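Local coordinates for uncharacterized protein (Anabaena variabilis, PDB 3OT2) that is of unknown function but, as a member of a putative restriction endonuclease family in the PD-(D/E)XK clan, is probably a nuclease, at residues E14-P19 with D75-P80; P23-I28 with I32-M37; D107-I112 with K124-C129. One frame throughout, in Å; residues are numbered along the deposited sequence.

Starting from the N terminus, helix 12-15 and the turn after it supply the first half of interaction 1, whose second half, strand 76-78, comes more than fifty residues later. The long loop closed in this way contains interaction 2, the tight hairpin of strands 25-28 and 31-34. The two contacts touch directly: Tyr27 and Ser77 pair through their backbones, and the amine of Lys35 reaches the carbonyl of Val79. Interaction 3 follows in series, closing a short loop between strand 108-112 of the central sheet and helix 119-131. Pro80 packs on Thr109 and Glu111, while Asn125 meets Glu26 and Ile28, so the peripheral hairpin and strand 76-78 are joined to the core beta-alpha-beta unit.

Interaction 1: E14-P19 with D75-P80; sequences EFLKLP and DHSTVP. With BU1 (1,4-butanediol), chain E.
Phe15 and Ser77 meet where CB of the serine lies 3.7 Å from CE2 of the phenyl ring, approaching it obliquely. The ring extends this far because its CG stands anti to the backbone N (chi1 167°), directing the aromatic group from helix 12-15 toward strand 76-78. Leu16 adds a second, lighter touch: its CD2 methyl comes within 3.7 Å of Ser77 OG. That hydroxyl has its polar partners in Thr72 and Arg70, so toward the leucine it offers only van der Waals contact.

The chain folds through a type I beta turn from Phe15 to Leu18, closed by Leu18 N donating to Phe15 O. The turn and the residue after it form one wall of a small pocket occupied by 1,4-butanediol, which also involves Glu20, Thr21, Ser25 and Arg70. The diol bridges two backbone carbonyls: its O5 donates to Leu16 O at 3.0 Å and its O6 to Pro19 O at 2.8 Å. Its carbon chain rests against the aromatic side chain, C4 lying 3.5 Å from Phe15 CZ, again at a slant to the ring. Leu16 CD2, besides touching the serine, comes within 3.5 Å of the ligand's O5. Tyr27 of the neighbouring hairpin also meets the phenyl ring, with the two planes inclined at about 35°.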
loop_
_atom_site.group_PDB
_atom_site.type_symbol
_atom_site.label_atom_id
_atom_site.label_comp_id
_atom_site.label_asym_id
_atom_site.label_seq_id
_atom_site.Cartn_x
_atom_site.Cartn_y
_atom_site.Cartn_z
ATOM N N GLU A 14 29.510 -1.324 5.165
ATOM C CA GLU A 14 30.200 -0.855 3.963
ATOM C C GLU A 14 29.436 0.326 3.344
ATOM O O GLU A 14 30.052 1.336 3.012
ATOM C CB GLU A 14 30.358 -1.992 2.937
ATOM C CG GLU A 14 31.456 -2.991 3.272
ATOM C CD GLU A 14 31.387 -4.327 2.553
ATOM O OE1 GLU A 14 30.696 -4.422 1.512
ATOM O OE2 GLU A 14 32.044 -5.282 3.027
ATOM N N PHE A 15 28.095 0.209 3.228
ATOM C CA PHE A 15 27.231 1.263 2.672
ATOM C C PHE A 15 27.389 2.588 3.429
ATOM O O PHE A 15 27.431 3.644 2.801
ATOM C CB PHE A 15 25.737 0.831 2.674
ATOM C CG PHE A 15 24.766 1.967 2.404
ATOM C CD1 PHE A 15 24.493 2.374 1.104
ATOM C CD2 PHE A 15 24.159 2.655 3.456
ATOM C CE1 PHE A 15 23.630 3.452 0.861
ATOM C CE2 PHE A 15 23.305 3.740 3.207
ATOM C CZ PHE A 15 23.043 4.122 1.913
ATOM N N LEU A 16 27.429 2.529 4.773
ATOM C CA LEU A 16 27.508 3.706 5.634
ATOM C C LEU A 16 28.859 4.437 5.528
ATOM O O LEU A 16 28.944 5.592 5.933
ATOM C CB LEU A 16 27.193 3.335 7.086
ATOM C CG LEU A 16 25.734 2.921 7.378
ATOM C CD1 LEU A 16 25.621 2.251 8.720
ATOM C CD2 LEU A 16 24.760 4.105 7.287
ATOM N N LYS A 17 29.883 3.800 4.951
ATOM C CA LYS A 17 31.187 4.440 4.748
ATOM C C LYS A 17 31.181 5.249 3.442
ATOM O O LYS A 17 32.052 6.098 3.252
ATOM C CB LYS A 17 32.325 3.397 4.729
ATOM C CG LYS A 17 32.553 2.681 6.062
ATOM C CD LYS A 17 33.469 1.480 5.881
ATOM C CE LYS A 17 33.415 0.523 7.042
ATOM N NZ LYS A 17 34.135 -0.741 6.731
ATOM N N LEU A 18 30.204 4.984 2.546
ATOM C CA LEU A 18 30.078 5.638 1.237
ATOM C C LEU A 18 29.648 7.120 1.360
ATOM O O LEU A 18 29.042 7.500 2.374
ATOM C CB LEU A 18 29.082 4.877 0.337
ATOM C CG LEU A 18 29.355 3.385 0.077
ATOM C CD1 LEU A 18 28.210 2.755 -0.687
ATOM C CD2 LEU A 18 30.664 3.165 -0.673
ATOM N N PRO A 19 29.950 7.977 0.350
ATOM C CA PRO A 19 29.570 9.398 0.468
ATOM C C PRO A 19 28.078 9.643 0.237
ATOM O O PRO A 19 27.441 8.841 -0.449
ATOM C CB PRO A 19 30.411 10.076 -0.619
ATOM C CG PRO A 19 30.629 9.021 -1.639
ATOM C CD PRO A 19 30.694 7.717 -0.905
ATOM N N ASP A 75 19.087 -3.462 9.906
ATOM C CA ASP A 75 19.917 -3.768 8.726
ATOM C C ASP A 75 19.553 -2.894 7.490
ATOM O O ASP A 75 19.983 -3.191 6.364
ATOM C CB ASP A 75 19.889 -5.270 8.366
ATOM C CG ASP A 75 21.015 -5.726 7.452
ATOM O OD1 ASP A 75 22.185 -5.355 7.714
ATOM O OD2 ASP A 75 20.721 -6.435 6.453
ATOM N N HIS A 76 18.808 -1.792 7.707
ATOM C CA HIS A 76 18.438 -0.853 6.643
ATOM C C HIS A 76 18.912 0.537 6.993
ATOM O O HIS A 76 19.022 0.861 8.176
ATOM C CB HIS A 76 16.900 -0.813 6.418
ATOM C CG HIS A 76 16.273 -2.061 5.848
ATOM N ND1 HIS A 76 14.979 -2.044 5.343
ATOM C CD2 HIS A 76 16.758 -3.327 5.752
ATOM C CE1 HIS A 76 14.724 -3.290 4.964
ATOM N NE2 HIS A 76 15.761 -4.097 5.201
ATOM N N SER A 77 19.133 1.374 5.980
ATOM C CA SER A 77 19.495 2.780 6.177
ATOM C C SER A 77 18.625 3.618 5.248
ATOM O O SER A 77 18.832 3.613 4.034
ATOM C CB SER A 77 20.980 3.012 5.936
ATOM O OG SER A 77 21.249 4.367 6.235
ATOM N N THR A 78 17.608 4.277 5.814
ATOM C CA THR A 78 16.618 5.005 5.029
ATOM C C THR A 78 16.579 6.494 5.357
ATOM O O THR A 78 17.118 6.937 6.370
ATOM C CB THR A 78 15.217 4.387 5.220
ATOM O OG1 THR A 78 14.870 4.367 6.608
ATOM C CG2 THR A 78 15.113 2.977 4.620
ATOM N N VAL A 79 15.952 7.258 4.461
ATOM C CA VAL A 79 15.811 8.702 4.585
ATOM C C VAL A 79 14.331 9.047 4.368
ATOM O O VAL A 79 13.960 9.481 3.273
ATOM C CB VAL A 79 16.754 9.490 3.630
ATOM C CG1 VAL A 79 16.720 10.988 3.943
ATOM C CG2 VAL A 79 18.188 8.975 3.697
ATOM N N PRO A 80 13.468 8.892 5.401
ATOM C CA PRO A 80 12.057 9.255 5.228
ATOM C C PRO A 80 11.941 10.726 4.840
ATOM O O PRO A 80 12.782 11.523 5.264
ATOM C CB PRO A 80 11.452 8.999 6.620
ATOM C CG PRO A 80 12.332 7.990 7.228
ATOM C CD PRO A 80 13.714 8.380 6.765
HETATM C C1 BU1 E . 25.926 7.727 4.952
HETATM C C2 BU1 E . 25.687 6.768 3.784
HETATM C C3 BU1 E . 25.491 7.649 2.550
HETATM C C4 BU1 E . 25.272 6.797 1.316
HETATM O O5 BU1 E . 26.335 6.964 6.080
HETATM O O6 BU1 E . 24.999 7.717 0.238
#

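Interaction 2: P23-I28 with I32-M37; sequences PASEYI and IIQKPM
Gln34 swings its CG anti to the backbone N (chi1 -162°) and continues extended (chi2 172°), which carries its amide alongside the open end of a beta hairpin to Pro23. There NE2 donates to Pro23 O at 3.0 Å, using a lone pair in the carbonyl plane, while the acceptor sits almost in the plane of the glutamine amide. The hairpin joins strands 25-28 and 31-34 in antiparallel register. Glu26 and Ile33 form its hydrogen-bonded pair, flanked by the non-hydrogen-bonded pairs Ser25 with Gln34 and Tyr27 with Ile32. Beyond the strands the ladder gains one more rung, Lys35 N to Ala24 O at 2.8 Å, nearly straight at 172°.

Pro23, preceded by a cis peptide, packs against the returning chain, its CB and CG against the carbonyl oxygens of Lys35 and Pro36; its CD lies 3.5 Å from SE of Met37, a selenomethionine, the two side chains crossing at about a right angle. At the other end, Ile28 and Ile33 touch through their CD1 methyls at 4.1 Å. Lys35 runs past Glu26 to salt bridges with Glu68 and Asp81, and Glu26 OE2 accepts from Val79 N. A water donates both to Glu26 OE1 and, at 2.9 Å, to Ile33 O, the carbonyl that also receives Glu26 N.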
loop_
_atom_site.group_PDB
_atom_site.type_symbol
_atom_site.label_atom_id
_atom_site.label_comp_id
_atom_site.label_asym_id
_atom_site.label_seq_id
_atom_site.Cartn_x
_atom_site.Cartn_y
_atom_site.Cartn_z
ATOM N N PRO A 23 19.672 13.119 -5.152
ATOM C CA PRO A 23 18.952 12.808 -3.898
ATOM C C PRO A 23 19.661 11.727 -3.077
ATOM O O PRO A 23 20.497 10.993 -3.614
ATOM C CB PRO A 23 17.570 12.335 -4.389
ATOM C CG PRO A 23 17.480 12.776 -5.812
ATOM C CD PRO A 23 18.884 12.683 -6.315
ATOM N N ALA A 24 19.339 11.643 -1.768
ATOM C CA ALA A 24 19.964 10.681 -0.861
ATOM C C ALA A 24 19.741 9.219 -1.290
ATOM O O ALA A 24 18.778 8.899 -1.992
ATOM C CB ALA A 24 19.451 10.895 0.547
ATOM N N SER A 25 20.679 8.354 -0.900
ATOM C CA SER A 25 20.625 6.929 -1.181
ATOM C C SER A 25 20.171 6.157 0.050
ATOM O O SER A 25 20.601 6.434 1.178
ATOM C CB SER A 25 21.975 6.414 -1.659
ATOM O OG SER A 25 22.299 7.002 -2.905
ATOM N N GLU A 26 19.305 5.183 -0.184
ATOM C CA GLU A 26 18.808 4.298 0.849
ATOM C C GLU A 26 19.395 2.923 0.649
ATOM O O GLU A 26 19.728 2.546 -0.482
ATOM C CB GLU A 26 17.275 4.237 0.843
ATOM C CG GLU A 26 16.612 5.570 1.129
ATOM C CD GLU A 26 15.103 5.516 1.286
ATOM O OE1 GLU A 26 14.424 5.072 0.337
ATOM O OE2 GLU A 26 14.588 5.969 2.330
ATOM N N TYR A 27 19.568 2.192 1.748
ATOM C CA TYR A 27 20.053 0.811 1.746
ATOM C C TYR A 27 18.890 -0.045 2.249
ATOM O O TYR A 27 18.551 -0.010 3.439
ATOM C CB TYR A 27 21.332 0.662 2.582
ATOM C CG TYR A 27 21.875 -0.749 2.621
ATOM C CD1 TYR A 27 22.756 -1.208 1.644
ATOM C CD2 TYR A 27 21.544 -1.614 3.659
ATOM C CE1 TYR A 27 23.276 -2.504 1.686
ATOM C CE2 TYR A 27 22.056 -2.908 3.712
ATOM C CZ TYR A 27 22.932 -3.344 2.730
ATOM O OH TYR A 27 23.412 -4.629 2.776
ATOM N N ILE A 28 18.210 -0.730 1.305
ATOM C CA ILE A 28 16.999 -1.508 1.575
ATOM C C ILE A 28 17.176 -2.910 1.058
ATOM O O ILE A 28 17.416 -3.091 -0.137
ATOM C CB ILE A 28 15.752 -0.842 0.934
ATOM C CG1 ILE A 28 15.641 0.664 1.288
ATOM C CG2 ILE A 28 14.476 -1.607 1.332
ATOM C CD1 ILE A 28 14.880 1.477 0.296
ATOM N N ILE A 32 21.093 -0.701 -2.940
ATOM C CA ILE A 32 21.244 0.746 -2.845
ATOM C C ILE A 32 20.244 1.369 -3.825
ATOM O O ILE A 32 20.301 1.080 -5.029
ATOM C CB ILE A 32 22.701 1.221 -3.088
ATOM C CG1 ILE A 32 23.673 0.572 -2.078
ATOM C CG2 ILE A 32 22.772 2.754 -3.033
ATOM C CD1 ILE A 32 25.188 0.776 -2.374
ATOM N N ILE A 33 19.292 2.148 -3.298
ATOM C CA ILE A 33 18.265 2.802 -4.101
ATOM C C ILE A 33 18.291 4.288 -3.797
ATOM O O ILE A 33 18.121 4.705 -2.642
ATOM C CB ILE A 33 16.830 2.210 -3.913
ATOM C CG1 ILE A 33 16.800 0.675 -4.107
ATOM C CG2 ILE A 33 15.818 2.905 -4.864
ATOM C CD1 ILE A 33 15.685 -0.033 -3.378
ATOM N N GLN A 34 18.494 5.086 -4.840
ATOM C CA GLN A 34 18.511 6.537 -4.720
ATOM C C GLN A 34 17.085 7.054 -4.666
ATOM O O GLN A 34 16.229 6.558 -5.400
ATOM C CB GLN A 34 19.274 7.136 -5.887
ATOM C CG GLN A 34 19.728 8.562 -5.634
ATOM C CD GLN A 34 20.645 9.101 -6.704
ATOM O OE1 GLN A 34 20.856 8.496 -7.763
ATOM N NE2 GLN A 34 21.214 10.260 -6.432
ATOM N N LYS A 35 16.823 8.043 -3.788
ATOM C CA LYS A 35 15.500 8.655 -3.623
ATOM C C LYS A 35 15.100 9.438 -4.893
ATOM O O LYS A 35 15.986 9.773 -5.675
ATOM C CB LYS A 35 15.490 9.597 -2.395
ATOM C CG LYS A 35 15.311 8.886 -1.065
ATOM C CD LYS A 35 15.154 9.885 0.088
ATOM C CE LYS A 35 13.828 10.625 0.042
ATOM N NZ LYS A 35 13.552 11.345 1.306
ATOM N N PRO A 36 13.795 9.744 -5.136
ATOM C CA PRO A 36 13.453 10.496 -6.356
ATOM C C PRO A 36 13.925 11.948 -6.293
ATOM O O PRO A 36 14.202 12.489 -5.217
ATOM C CB PRO A 36 11.915 10.402 -6.426
ATOM C CG PRO A 36 11.474 10.036 -5.124
ATOM C CD PRO A 36 12.580 9.399 -4.363
HETATM N N MSE A 37 14.041 12.569 -7.464
HETATM C CA MSE A 37 14.447 13.963 -7.585
HETATM C C MSE A 37 13.362 14.862 -6.964
HETATM O O MSE A 37 12.175 14.515 -7.052
HETATM C CB MSE A 37 14.678 14.307 -9.069
HETATM C CG MSE A 37 15.895 13.605 -9.669
HETATM SE SE MSE A 37 17.546 14.466 -9.072
HETATM C CE MSE A 37 17.350 16.139 -10.023
HETATM O O HOH W 1 15.344 5.308 -2.297
#

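Interaction 3: D107-I112 with K124-C129; sequences DWTIEI and KNILHC. With EDO (1,2-ethanediol), chain G.
Thr109 meets the helix in a less common threonine rotamer: OG1 is anti to the backbone N (chi1 -177°), which leaves the methyl CG2 in the crowded position between N and the carbonyl carbon. CG2 thereby faces two helical residues at once, lying 4.1 Å from Cys129 SG and 4.2 Å from Ile126 CG1. Glu111, two residues further along the same face of the strand, presents the aliphatic part of its side chain: CG rests 4.0 Å from Ile126 CG1, and the two side chains slide past each other in opposite directions. A bend at chi2 (-78°) turns the carboxylate aside. Pro80 packs on Glu111, consistent with Pro80-Asp81 and Glu111 being the Pro-Asp and acidic positions of the PD-(D/E)XK core.

The segments belong to the beta-alpha-beta crossover formed by strand 108-112, helix 119-131 and strand 136-141. Their axes run almost exactly antiparallel, 9.6 Å apart, so that the helix packs along the central sheet; Ile126 continues the contact to Leu139. Lys124 points outward, its NZ forming a salt bridge with Asp160 of the second subunit and donating to O1 of a bound ethanediol at 2.9 Å.

No hydrogen bond joins the two segments, and the closest pairs across them are all carbon with carbon or sulfur. Cohesion across this buried interface therefore rests on van der Waals packing, with the carboxylate of Glu111 held through OE1 by the backbone N of Asp81, just before strand 82-86, and not by the helix.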
loop_
_atom_site.group_PDB
_atom_site.type_symbol
_atom_site.label_atom_id
_atom_site.label_comp_id
_atom_site.label_asym_id
_atom_site.label_seq_id
_atom_site.Cartn_x
_atom_site.Cartn_y
_atom_site.Cartn_z
ATOM N N ASP A 107 9.389 7.972 15.610
ATOM C CA ASP A 107 8.120 7.670 16.280
ATOM C C ASP A 107 6.989 7.781 15.269
ATOM O O ASP A 107 5.989 7.076 15.347
ATOM C CB ASP A 107 7.902 8.644 17.451
ATOM C CG ASP A 107 8.787 8.274 18.603
ATOM O OD1 ASP A 107 8.433 7.318 19.330
ATOM O OD2 ASP A 107 9.906 8.846 18.699
ATOM N N TRP A 108 7.172 8.655 14.289
ATOM C CA TRP A 108 6.192 8.917 13.249
ATOM C C TRP A 108 6.933 9.185 11.935
ATOM O O TRP A 108 7.767 10.096 11.870
ATOM C CB TRP A 108 5.306 10.103 13.686
ATOM C CG TRP A 108 4.229 10.561 12.735
ATOM C CD1 TRP A 108 3.667 9.861 11.698
ATOM C CD2 TRP A 108 3.500 11.794 12.836
ATOM N NE1 TRP A 108 2.680 10.621 11.101
ATOM C CE2 TRP A 108 2.542 11.802 11.802
ATOM C CE3 TRP A 108 3.584 12.918 13.698
ATOM C CZ2 TRP A 108 1.673 12.890 11.601
ATOM C CZ3 TRP A 108 2.710 13.985 13.503
ATOM C CH2 TRP A 108 1.788 13.975 12.457
ATOM N N THR A 109 6.675 8.344 10.916
ATOM C CA THR A 109 7.316 8.506 9.612
ATOM C C THR A 109 6.285 9.020 8.612
ATOM O O THR A 109 5.160 8.534 8.583
ATOM C CB THR A 109 8.039 7.217 9.129
ATOM O OG1 THR A 109 8.687 7.499 7.890
ATOM C CG2 THR A 109 7.092 6.028 8.885
ATOM N N ILE A 110 6.664 10.010 7.806
ATOM C CA ILE A 110 5.772 10.552 6.780
ATOM C C ILE A 110 6.481 10.483 5.440
ATOM O O ILE A 110 7.583 11.003 5.296
ATOM C CB ILE A 110 5.279 11.984 7.101
ATOM C CG1 ILE A 110 4.525 12.023 8.456
ATOM C CG2 ILE A 110 4.419 12.535 5.959
ATOM C CD1 ILE A 110 4.505 13.330 9.086
ATOM N N GLU A 111 5.845 9.803 4.473
ATOM C CA GLU A 111 6.343 9.653 3.118
ATOM C C GLU A 111 5.367 10.295 2.178
ATOM O O GLU A 111 4.159 10.104 2.312
ATOM C CB GLU A 111 6.550 8.173 2.756
ATOM C CG GLU A 111 7.556 7.463 3.656
ATOM C CD GLU A 111 9.028 7.737 3.374
ATOM O OE1 GLU A 111 9.357 8.716 2.660
ATOM O OE2 GLU A 111 9.862 6.974 3.897
ATOM N N ILE A 112 5.877 11.072 1.247
ATOM C CA ILE A 112 5.021 11.748 0.277
ATOM C C ILE A 112 5.409 11.264 -1.102
ATOM O O ILE A 112 6.573 11.385 -1.488
ATOM C CB ILE A 112 5.123 13.296 0.412
ATOM C CG1 ILE A 112 4.802 13.753 1.851
ATOM C CG2 ILE A 112 4.208 14.007 -0.591
ATOM C CD1 ILE A 112 5.718 14.903 2.320
ATOM N N LYS A 124 7.070 -0.712 1.836
ATOM C CA LYS A 124 8.019 -1.600 2.526
ATOM C C LYS A 124 8.785 -0.823 3.612
ATOM O O LYS A 124 8.974 -1.345 4.706
ATOM C CB LYS A 124 9.030 -2.210 1.552
ATOM C CG LYS A 124 8.474 -3.229 0.576
ATOM C CD LYS A 124 9.616 -3.686 -0.293
ATOM C CE LYS A 124 9.150 -4.590 -1.377
ATOM N NZ LYS A 124 10.304 -5.141 -2.133
ATOM N N ASN A 125 9.250 0.397 3.296
ATOM C CA ASN A 125 9.990 1.236 4.252
ATOM C C ASN A 125 9.132 1.581 5.467
ATOM O O ASN A 125 9.618 1.482 6.595
ATOM C CB ASN A 125 10.512 2.520 3.580
ATOM C CG ASN A 125 11.723 2.277 2.703
ATOM O OD1 ASN A 125 12.378 1.219 2.762
ATOM N ND2 ASN A 125 12.060 3.254 1.880
ATOM N N ILE A 126 7.854 1.926 5.252
ATOM C CA ILE A 126 6.944 2.242 6.350
ATOM C C ILE A 126 6.735 0.986 7.186
ATOM O O ILE A 126 6.813 1.052 8.413
ATOM C CB ILE A 126 5.602 2.858 5.863
ATOM C CG1 ILE A 126 5.822 4.288 5.295
ATOM C CG2 ILE A 126 4.571 2.888 7.011
ATOM C CD1 ILE A 126 4.644 4.873 4.508
ATOM N N LEU A 127 6.509 -0.167 6.537
ATOM C CA LEU A 127 6.270 -1.392 7.302
ATOM C C LEU A 127 7.519 -1.817 8.091
ATOM O O LEU A 127 7.374 -2.340 9.197
ATOM C CB LEU A 127 5.737 -2.515 6.403
ATOM C CG LEU A 127 4.360 -2.232 5.759
ATOM C CD1 LEU A 127 4.073 -3.224 4.652
ATOM C CD2 LEU A 127 3.224 -2.206 6.798
ATOM N N HIS A 128 8.729 -1.549 7.560
ATOM C CA HIS A 128 10.007 -1.843 8.240
ATOM C C HIS A 128 10.123 -0.939 9.488
ATOM O O HIS A 128 10.537 -1.416 10.540
ATOM C CB HIS A 128 11.207 -1.655 7.282
ATOM C CG HIS A 128 12.545 -1.916 7.912
ATOM N ND1 HIS A 128 13.006 -3.200 8.101
ATOM C CD2 HIS A 128 13.475 -1.042 8.368
ATOM C CE1 HIS A 128 14.188 -3.079 8.686
ATOM N NE2 HIS A 128 14.514 -1.793 8.862
ATOM N N CYS A 129 9.703 0.343 9.389
ATOM C CA CYS A 129 9.677 1.267 10.542
ATOM C C CYS A 129 8.821 0.701 11.675
ATOM O O CYS A 129 9.266 0.671 12.830
ATOM C CB CYS A 129 9.173 2.643 10.120
ATOM S SG CYS A 129 10.353 3.582 9.144
HETATM C C1 EDO G . 12.421 -1.985 -2.837
HETATM O O1 EDO G . 11.251 -2.682 -3.299
HETATM C C2 EDO G . 13.258 -2.928 -1.980
HETATM O O2 EDO G . 14.465 -3.317 -2.663
#